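PDB 1XOC: oligopeptide-binding protein appA from Bacillus subtilis, which binds oligopeptides as the extracellular receptor of an ABC permease that imports them and supports sporulation and genetic competence. Local coordinates for residues N255-I269 with Y483-E497. Sequence-based numbering, arbitrary orientation. Where two conformers were deposited one is given.
Sequences NLKIVTDLALSYVYI and YTFLYYPNNHMAMPE. With ZN (zinc ion), chain E.
Two antiparallel ladders join 255-269 to 483-497: Lys257, Val259 and Asp261 form hydrogen-bonded pairs with Met495, Met493 and Asn491, and past a two-residue register shift Val267 faces both Leu486 and Tyr487 in a classic beta bulge. The carbonyl of Val267 accepts Leu486 N at 2.9 Å (O to N), while Tyr487 N makes a weak bond to it. Tyr487 then lays its ring face against Val267, whose CB lies 3.9 Å from the centroid and 19° off the normal, a CH-pi contact. The rings of Tyr268 and Tyr483 stack face to face, planes 15° apart and centroids 3.9 Å apart; with CG held between the backbone N and carbonyl carbon (chi1 66°), the Tyr268 ring lies over Tyr483, its CD2 3.4 Å from Tyr483 CG. Phe485 and Tyr266 form an offset edge-to-face pair, Phe485 CE2 lying 3.8 Å from Tyr266 CE1. A leucine in place of Tyr483 would probably leave Tyr268 without its stacking partner and Trp419 NE1 without the hydroxyl it bonds. Beside Thr260, His492 NE2 binds zinc at 2.0 Å, Asp304 being a second ligand. Around the bulge, Tyr487 packs on helices 371-385 and 293-300 and on the bound peptide's backbone, while strand 414-420 pairs with 265-271, placing the bulged ladder inside the mixed sheet.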
loop_
_atom_site.group_PDB
_atom_site.type_symbol
_atom_site.label_atom_id
_atom_site.label_comp_id
_atom_site.label_asym_id
_atom_site.label_seq_id
_atom_site.Cartn_x
_atom_site.Cartn_y
_atom_site.Cartn_z
ATOM N N ASN A 255 -26.197 13.543 9.198
ATOM C CA ASN A 255 -25.427 13.069 10.333
ATOM C C ASN A 255 -23.946 12.813 9.989
ATOM O O ASN A 255 -23.304 12.028 10.663
ATOM C CB ASN A 255 -26.067 11.810 10.948
ATOM C CG ASN A 255 -27.550 12.019 11.375
ATOM O OD1 ASN A 255 -28.443 11.241 10.998
ATOM N ND2 ASN A 255 -27.803 13.070 12.166
ATOM N N LEU A 256 -23.418 13.485 8.960
ATOM C CA LEU A 256 -22.033 13.232 8.494
ATOM C C LEU A 256 -21.252 14.500 8.198
ATOM O O LEU A 256 -21.821 15.528 7.879
ATOM C CB LEU A 256 -22.020 12.343 7.234
ATOM C CG LEU A 256 -22.547 10.900 7.382
ATOM C CD1 LEU A 256 -22.814 10.255 6.011
ATOM C CD2 LEU A 256 -21.623 10.025 8.192
ATOM N N LYS A 257 -19.927 14.400 8.307
ATOM C CA LYS A 257 -18.992 15.426 7.887
ATOM C C LYS A 257 -17.893 14.752 7.061
ATOM O O LYS A 257 -17.684 13.559 7.186
ATOM C CB LYS A 257 -18.395 16.153 9.084
ATOM C CG LYS A 257 -17.652 15.294 10.108
ATOM C CD LYS A 257 -17.248 16.132 11.361
ATOM C CE LYS A 257 -16.611 15.307 12.478
ATOM N NZ LYS A 257 -16.763 15.909 13.840
ATOM N N ILE A 258 -17.212 15.521 6.214
ATOM C CA ILE A 258 -16.208 14.961 5.304
ATOM C C ILE A 258 -14.913 15.692 5.484
ATOM O O ILE A 258 -14.904 16.907 5.392
ATOM C CB ILE A 258 -16.664 15.057 3.837
ATOM C CG1 ILE A 258 -18.028 14.392 3.663
ATOM C CG2 ILE A 258 -15.651 14.396 2.908
ATOM C CD1 ILE A 258 -18.566 14.501 2.265
ATOM N N VAL A 259 -13.850 14.933 5.735
ATOM C CA VAL A 259 -12.502 15.494 5.868
ATOM C C VAL A 259 -11.711 15.106 4.616
ATOM O O VAL A 259 -11.592 13.925 4.330
ATOM C CB VAL A 259 -11.774 14.990 7.147
ATOM C CG1 VAL A 259 -10.349 15.556 7.213
ATOM C CG2 VAL A 259 -12.554 15.428 8.398
ATOM N N THR A 260 -11.110 16.094 3.957
ATOM C CA THR A 260 -10.461 15.917 2.654
ATOM C C THR A 260 -8.990 16.385 2.688
ATOM O O THR A 260 -8.699 17.482 3.197
ATOM C CB THR A 260 -11.186 16.739 1.571
ATOM O OG1 THR A 260 -12.553 16.291 1.451
ATOM C CG2 THR A 260 -10.493 16.595 0.250
ATOM N N ASP A 261 -8.095 15.558 2.146
ATOM C CA ASP A 261 -6.691 15.931 1.941
ATOM C C ASP A 261 -6.003 14.948 1.015
ATOM O O ASP A 261 -6.594 13.925 0.609
ATOM C CB ASP A 261 -5.956 16.001 3.294
ATOM C CG ASP A 261 -4.947 17.132 3.381
ATOM O OD1 ASP A 261 -4.293 17.466 2.363
ATOM O OD2 ASP A 261 -4.862 17.728 4.484
ATOM N N LEU A 262 -4.785 15.280 0.609
ATOM C CA LEU A 262 -3.982 14.422 -0.253
ATOM C C LEU A 262 -3.658 13.101 0.433
ATOM O O LEU A 262 -3.359 13.079 1.612
ATOM C CB LEU A 262 -2.688 15.130 -0.654
ATOM C CG LEU A 262 -1.837 14.497 -1.771
ATOM C CD1 LEU A 262 -2.537 14.336 -3.114
ATOM C CD2 LEU A 262 -0.608 15.380 -1.890
ATOM N N ALA A 263 -3.824 11.997 -0.309
ATOM C CA ALA A 263 -3.399 10.651 0.142
ATOM C C ALA A 263 -1.919 10.394 -0.114
ATOM O O ALA A 263 -1.337 10.958 -1.052
ATOM C CB ALA A 263 -4.207 9.583 -0.559
ATOM N N LEU A 264 -1.285 9.569 0.729
ATOM C CA LEU A 264 0.121 9.186 0.505
ATOM C C LEU A 264 0.167 8.012 -0.488
ATOM O O LEU A 264 0.381 6.868 -0.118
ATOM C CB LEU A 264 0.822 8.837 1.834
ATOM C CG LEU A 264 2.334 8.682 1.777
ATOM C CD1 LEU A 264 2.998 10.037 1.706
ATOM C CD2 LEU A 264 2.835 7.969 3.006
ATOM N N SER A 265 -0.046 8.322 -1.756
ATOM C CA SER A 265 -0.392 7.298 -2.736
ATOM C C SER A 265 -0.178 7.853 -4.128
ATOM O O SER A 265 -0.135 9.081 -4.337
ATOM C CB SER A 265 -1.848 6.919 -2.568
ATOM O OG SER A 265 -2.275 6.074 -3.613
ATOM N N TYR A 266 -0.059 6.935 -5.094
ATOM C CA TYR A 266 -0.308 7.295 -6.493
ATOM C C TYR A 266 -0.975 6.099 -7.168
ATOM O O TYR A 266 -0.830 4.959 -6.710
ATOM C CB TYR A 266 0.947 7.787 -7.252
ATOM C CG TYR A 266 2.069 6.773 -7.373
ATOM C CD1 TYR A 266 2.028 5.739 -8.323
ATOM C CD2 TYR A 266 3.172 6.844 -6.548
ATOM C CE1 TYR A 266 3.061 4.823 -8.419
ATOM C CE2 TYR A 266 4.213 5.932 -6.636
ATOM C CZ TYR A 266 4.140 4.914 -7.588
ATOM O OH TYR A 266 5.173 4.003 -7.675
ATOM N N VAL A 267 -1.662 6.404 -8.259
ATOM C CA VAL A 267 -2.333 5.401 -9.098
ATOM C C VAL A 267 -1.557 5.386 -10.411
ATOM O O VAL A 267 -1.061 6.426 -10.863
ATOM C CB VAL A 267 -3.826 5.752 -9.264
ATOM C CG1 VAL A 267 -4.516 4.839 -10.258
ATOM C CG2 VAL A 267 -4.519 5.684 -7.890
ATOM N N TYR A 268 -1.461 4.208 -11.016
ATOM C CA TYR A 268 -0.569 3.977 -12.135
ATOM C C TYR A 268 -1.099 2.844 -12.998
ATOM O O TYR A 268 -1.971 2.118 -12.603
ATOM C CB TYR A 268 0.834 3.636 -11.629
ATOM C CG TYR A 268 0.932 2.329 -10.885
ATOM C CD1 TYR A 268 0.664 2.252 -9.544
ATOM C CD2 TYR A 268 1.281 1.167 -11.537
ATOM C CE1 TYR A 268 0.756 1.064 -8.879
ATOM C CE2 TYR A 268 1.361 -0.019 -10.886
ATOM C CZ TYR A 268 1.099 -0.076 -9.555
ATOM O OH TYR A 268 1.182 -1.259 -8.890
ATOM N N ILE A 269 -0.545 2.723 -14.194
ATOM C CA ILE A 269 -0.658 1.507 -14.969
ATOM C C ILE A 269 0.645 0.757 -14.923
ATOM O O ILE A 269 1.673 1.283 -15.294
ATOM C CB ILE A 269 -1.008 1.806 -16.435
ATOM C CG1 ILE A 269 -2.231 2.703 -16.528
ATOM C CG2 ILE A 269 -1.190 0.505 -17.213
ATOM C CD1 ILE A 269 -2.518 3.193 -17.922
ATOM N N TYR A 483 6.036 2.089 -15.249
ATOM C CA TYR A 483 4.619 2.379 -15.130
ATOM C C TYR A 483 4.303 3.606 -15.983
ATOM O O TYR A 483 5.189 4.425 -16.246
ATOM C CB TYR A 483 4.236 2.805 -13.704
ATOM C CG TYR A 483 4.501 1.879 -12.530
ATOM C CD1 TYR A 483 4.719 0.521 -12.669
ATOM C CD2 TYR A 483 4.508 2.396 -11.232
ATOM C CE1 TYR A 483 4.909 -0.300 -11.556
ATOM C CE2 TYR A 483 4.700 1.578 -10.108
ATOM C CZ TYR A 483 4.891 0.249 -10.266
ATOM O OH TYR A 483 5.091 -0.525 -9.141
ATOM N N THR A 484 3.030 3.732 -16.366
ATOM C CA THR A 484 2.441 5.015 -16.685
ATOM C C THR A 484 1.876 5.567 -15.386
ATOM O O THR A 484 0.929 5.021 -14.814
ATOM C CB THR A 484 1.346 4.913 -17.780
ATOM O OG1 THR A 484 1.963 4.485 -18.985
ATOM C CG2 THR A 484 0.701 6.193 -18.022
ATOM N N PHE A 485 2.457 6.650 -14.908
ATOM C CA PHE A 485 1.987 7.256 -13.690
ATOM C C PHE A 485 0.726 8.025 -14.029
ATOM O O PHE A 485 0.704 8.754 -15.012
ATOM C CB PHE A 485 3.089 8.151 -13.094
ATOM C CG PHE A 485 4.304 7.376 -12.687
ATOM C CD1 PHE A 485 5.392 7.258 -13.558
ATOM C CD2 PHE A 485 4.344 6.710 -11.479
ATOM C CE1 PHE A 485 6.504 6.491 -13.210
ATOM C CE2 PHE A 485 5.441 5.955 -11.128
ATOM C CZ PHE A 485 6.526 5.849 -11.989
ATOM N N LEU A 486 -0.343 7.858 -13.244
ATOM C CA LEU A 486 -1.628 8.469 -13.578
ATOM C C LEU A 486 -1.933 9.703 -12.734
ATOM O O LEU A 486 -2.023 10.794 -13.274
ATOM C CB LEU A 486 -2.772 7.431 -13.539
ATOM C CG LEU A 486 -2.776 6.305 -14.605
ATOM C CD1 LEU A 486 -3.908 5.339 -14.278
ATOM C CD2 LEU A 486 -2.858 6.826 -16.031
ATOM N N TYR A 487 -2.110 9.550 -11.427
ATOM C CA TYR A 487 -2.413 10.693 -10.579
ATOM C C TYR A 487 -2.103 10.477 -9.101
ATOM O O TYR A 487 -1.939 9.362 -8.647
ATOM C CB TYR A 487 -3.862 11.143 -10.734
ATOM C CG TYR A 487 -4.857 10.046 -10.494
ATOM C CD1 TYR A 487 -5.192 9.185 -11.505
ATOM C CD2 TYR A 487 -5.460 9.871 -9.262
ATOM C CE1 TYR A 487 -6.071 8.181 -11.314
ATOM C CE2 TYR A 487 -6.369 8.847 -9.063
ATOM C CZ TYR A 487 -6.661 8.009 -10.106
ATOM O OH TYR A 487 -7.556 6.976 -9.971
ATOM N N TYR A 488 -2.036 11.582 -8.370
ATOM C CA TYR A 488 -1.984 11.562 -6.904
ATOM C C TYR A 488 -3.383 11.794 -6.350
ATOM O O TYR A 488 -3.948 12.874 -6.536
ATOM C CB TYR A 488 -1.053 12.672 -6.402
ATOM C CG TYR A 488 0.334 12.585 -6.983
ATOM C CD1 TYR A 488 1.131 11.476 -6.769
ATOM C CD2 TYR A 488 0.875 13.645 -7.703
ATOM C CE1 TYR A 488 2.412 11.387 -7.314
ATOM C CE2 TYR A 488 2.158 13.577 -8.241
ATOM C CZ TYR A 488 2.920 12.447 -8.042
ATOM O OH TYR A 488 4.189 12.388 -8.595
ATOM N N PRO A 489 -3.983 10.774 -5.727
ATOM C CA PRO A 489 -5.364 10.928 -5.312
ATOM C C PRO A 489 -5.565 11.659 -4.013
ATOM O O PRO A 489 -4.661 11.680 -3.164
ATOM C CB PRO A 489 -5.791 9.502 -5.075
ATOM C CG PRO A 489 -4.585 8.803 -4.689
ATOM C CD PRO A 489 -3.484 9.419 -5.443
ATOM N N ASN A 490 -6.763 12.212 -3.832
ATOM C CA ASN A 490 -7.157 12.794 -2.544
ATOM C C ASN A 490 -8.136 11.848 -1.846
ATOM O O ASN A 490 -8.925 11.171 -2.494
ATOM C CB ASN A 490 -7.854 14.126 -2.768
ATOM C CG ASN A 490 -6.947 15.140 -3.432
ATOM O OD1 ASN A 490 -5.857 15.392 -2.908
ATOM N ND2 ASN A 490 -7.380 15.756 -4.537
ATOM N N ASN A 491 -8.067 11.818 -0.530
ATOM C CA ASN A 491 -9.056 11.129 0.275
ATOM C C ASN A 491 -10.174 12.095 0.669
ATOM O O ASN A 491 -9.915 13.273 0.991
ATOM C CB ASN A 491 -8.437 10.602 1.542
ATOM C CG ASN A 491 -7.513 9.449 1.322
ATOM O OD1 ASN A 491 -7.762 8.598 0.482
ATOM N ND2 ASN A 491 -6.434 9.404 2.091
ATOM N N HIS A 492 -11.403 11.592 0.685
ATOM C CA HIS A 492 -12.582 12.324 1.130
ATOM C C HIS A 492 -13.291 11.483 2.174
ATOM O O HIS A 492 -14.162 10.655 1.844
ATOM C CB HIS A 492 -13.511 12.600 -0.054
ATOM C CG HIS A 492 -12.854 13.376 -1.152
ATOM N ND1 HIS A 492 -12.117 12.774 -2.139
ATOM C CD2 HIS A 492 -12.796 14.711 -1.403
ATOM C CE1 HIS A 492 -11.649 13.683 -2.973
ATOM N NE2 HIS A 492 -12.038 14.863 -2.547
ATOM N N MET A 493 -12.893 11.652 3.423
ATOM C CA MET A 493 -13.328 10.746 4.475
ATOM C C MET A 493 -14.613 11.239 5.126
ATOM O O MET A 493 -14.613 12.247 5.854
ATOM C CB MET A 493 -12.225 10.561 5.516
ATOM C CG MET A 493 -10.871 10.247 4.904
ATOM S SD MET A 493 -10.916 8.788 3.857
ATOM C CE MET A 493 -11.520 7.578 5.013
ATOM N N ALA A 494 -15.709 10.530 4.845
ATOM C CA ALA A 494 -16.999 10.784 5.480
ATOM C C ALA A 494 -17.087 10.045 6.805
ATOM O O ALA A 494 -16.708 8.898 6.887
ATOM C CB ALA A 494 -18.104 10.346 4.584
ATOM N N MET A 495 -17.590 10.739 7.837
ATOM C CA MET A 495 -17.637 10.198 9.191
ATOM C C MET A 495 -18.794 10.853 9.943
ATOM O O MET A 495 -19.304 11.878 9.519
ATOM C CB MET A 495 -16.330 10.459 9.933
ATOM C CG MET A 495 -16.043 11.923 10.109
ATOM S SD MET A 495 -14.342 12.192 10.592
ATOM C CE MET A 495 -13.552 11.915 9.039
ATOM N N PRO A 496 -19.206 10.255 11.069
ATOM C CA PRO A 496 -20.304 10.872 11.807
ATOM C C PRO A 496 -19.996 12.308 12.228
ATOM O O PRO A 496 -18.862 12.607 12.603
ATOM C CB PRO A 496 -20.450 9.954 13.029
ATOM C CG PRO A 496 -19.914 8.656 12.583
ATOM C CD PRO A 496 -18.731 9.049 11.730
ATOM N N GLU A 497 -20.983 13.197 12.165
ATOM C CA GLU A 497 -20.706 14.622 12.439
ATOM C C GLU A 497 -20.266 14.823 13.888
ATOM O O GLU A 497 -19.540 15.778 14.192
ATOM C CB GLU A 497 -21.876 15.528 12.063
ATOM C CG GLU A 497 -23.127 15.394 12.893
ATOM C CD GLU A 497 -24.248 16.286 12.368
ATOM O OE1 GLU A 497 -25.399 16.150 12.848
ATOM O OE2 GLU A 497 -23.967 17.136 11.476
HETATM ZN ZN ZN E . -11.609 16.689 -3.333
#